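Local coordinates for VapB family protein (Caulobacter crescentus, PDB 5K8J), which probably acts as the antitoxin of a VapBC toxin-antitoxin pair, inhibiting the PIN-domain ribonuclease VapC and binding DNA, at residues A[52-55]-A[56-59]. Sequence-based numbering, arbitrary orientation.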
ATOM      1  N   LYS A  52     -20.305  19.273  11.437  1.00 29.76           N
ATOM      2  CA  LYS A  52     -21.486  18.760  12.122  1.00 31.39           C
ATOM      3  C   LYS A  52     -21.692  19.443  13.465  1.00 35.17           C
ATOM      4  O   LYS A  52     -22.398  18.915  14.330  1.00 44.46           O
ATOM      5  CB  LYS A  52     -21.379  17.248  12.306  1.00 25.24           C
ATOM      6  CG  LYS A  52     -21.401  16.466  10.990  1.00 27.43           C
ATOM      7  CD  LYS A  52     -22.796  16.174  10.501  1.00 38.61           C
ATOM      8  CE  LYS A  52     -23.491  15.141  11.401  1.00 61.84           C
ATOM      9  NZ  LYS A  52     -22.903  13.772  11.312  1.00 75.44           N
ATOM     10  N   GLY A  53     -21.094  20.604  13.649  1.00 29.17           N
ATOM     11  CA  GLY A  53     -21.158  21.303  14.908  1.00 31.17           C
ATOM     12  C   GLY A  53     -19.770  21.501  15.454  1.00 28.47           C
ATOM     13  O   GLY A  53     -18.857  20.745  15.121  1.00 31.92           O
ATOM     14  N   SER A  54     -19.599  22.515  16.280  1.00 30.11           N
ATOM     15  CA  SER A  54     -18.312  22.812  16.882  1.00 34.03           C
ATOM     16  C   SER A  54     -18.133  22.071  18.200  1.00 33.28           C
ATOM     17  O   SER A  54     -19.088  21.580  18.805  1.00 31.34           O
ATOM     18  CB  SER A  54     -18.185  24.308  17.125  1.00 34.57           C
ATOM     19  OG  SER A  54     -19.117  24.738  18.092  1.00 37.64           O
ATOM     20  N   ILE A  55     -16.885  22.027  18.664  1.00 27.11           N
ATOM     21  CA  ILE A  55     -16.601  21.399  19.951  1.00 28.50           C
ATOM     22  C   ILE A  55     -17.238  22.186  21.080  1.00 28.27           C
ATOM     23  O   ILE A  55     -17.791  21.602  22.022  1.00 30.74           O
ATOM     24  CB  ILE A  55     -15.088  21.246  20.148  1.00 29.13           C
ATOM     25  CG1 ILE A  55     -14.523  20.370  19.037  1.00 33.84           C
ATOM     26  CG2 ILE A  55     -14.756  20.635  21.510  1.00 29.30           C
ATOM     27  CD1 ILE A  55     -15.148  18.984  18.955  1.00 36.88           C
ATOM     28  N   ALA A  56     -17.184  23.518  21.016  1.00 27.64           N
ATOM     29  CA  ALA A  56     -17.824  24.303  22.061  1.00 31.52           C
ATOM     30  C   ALA A  56     -19.313  23.999  22.124  1.00 31.99           C
ATOM     31  O   ALA A  56     -19.895  23.916  23.212  1.00 31.12           O
ATOM     32  CB  ALA A  56     -17.591  25.793  21.822  1.00 36.67           C
ATOM     33  N   ASP A  57     -19.953  23.838  20.961  1.00 35.64           N
ATOM     34  CA  ASP A  57     -21.363  23.469  20.938  1.00 39.93           C
ATOM     35  C   ASP A  57     -21.576  22.071  21.506  1.00 34.80           C
ATOM     36  O   ASP A  57     -22.557  21.831  22.222  1.00 33.11           O
ATOM     37  CB  ASP A  57     -21.912  23.527  19.514  1.00 50.78           C
ATOM     38  CG  ASP A  57     -22.011  24.941  18.973  1.00 61.73           C
ATOM     39  OD1 ASP A  57     -21.634  25.138  17.796  1.00 65.14           O
ATOM     40  OD2 ASP A  57     -22.466  25.843  19.709  1.00 64.16           O
ATOM     41  N   LEU A  58     -20.703  21.125  21.161  1.00 30.06           N
ATOM     42  CA  LEU A  58     -20.845  19.780  21.708  1.00 25.31           C
ATOM     43  C   LEU A  58     -20.796  19.822  23.227  1.00 28.16           C
ATOM     44  O   LEU A  58     -21.661  19.257  23.907  1.00 27.20           O
ATOM     45  CB  LEU A  58     -19.759  18.859  21.158  1.00 23.56           C
ATOM     46  CG  LEU A  58     -19.594  17.506  21.845  1.00 22.53           C
ATOM     47  CD1 LEU A  58     -20.883  16.703  21.768  1.00 25.65           C
ATOM     48  CD2 LEU A  58     -18.466  16.717  21.223  1.00 22.13           C
ATOM     49  N   VAL A  59     -19.797  20.517  23.775  1.00 25.30           N
ATOM     50  CA  VAL A  59     -19.634  20.563  25.222  1.00 28.48           C
ATOM     51  C   VAL A  59     -20.802  21.302  25.875  1.00 31.39           C
ATOM     52  O   VAL A  59     -21.280  20.908  26.949  1.00 29.81           O
ATOM     53  CB  VAL A  59     -18.273  21.181  25.566  1.00 31.06           C
ATOM     54  CG1 VAL A  59     -18.218  21.552  27.038  1.00 33.69           C
ATOM     55  CG2 VAL A  59     -17.166  20.197  25.213  1.00 31.55           C
TER
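Ser54 OG joins Asp57 by two hydrogen bonds at the start of helix 55-64. It accepts from the backbone, Asp57 N lying 3.1 Å from Ser54 OG with an N-H...O angle of 157°, and donates to the carboxylate, Ser54 OG to Asp57 OD1 being 2.6 Å. The hydroxyl meets OD1 from well above the carboxylate plane, 66° out of it. Both torsions serve this: chi1 of 66° sets Ser54 OG between its own N and carbonyl carbon, facing the first turn, while Asp57 CG stays beside its backbone N, bringing OD1 back to the cap. The carboxylate, if ionised, probably also interacts favourably with the positive end of the helix dipole. Behind the cap the regular turn begins with i to i+4 hydrogen bonds, Leu58 N 2.9 Å from Ser54 O and Val59 N 2.9 Å from Ile55 O. On another side of the turn, Ile55 CG2 and Val59 CG2 touch loosely at 4.4 Å. Ile55, Leu58 and Val59 pack on Val24, Leu66 and Thr25 of the VapC chain, respectively, whereas Ala56 and Asp57 are exposed. Ser54 is thus a serine N-cap, here opening the amphipathic helix that follows strand 45-50 and lies against the toxin.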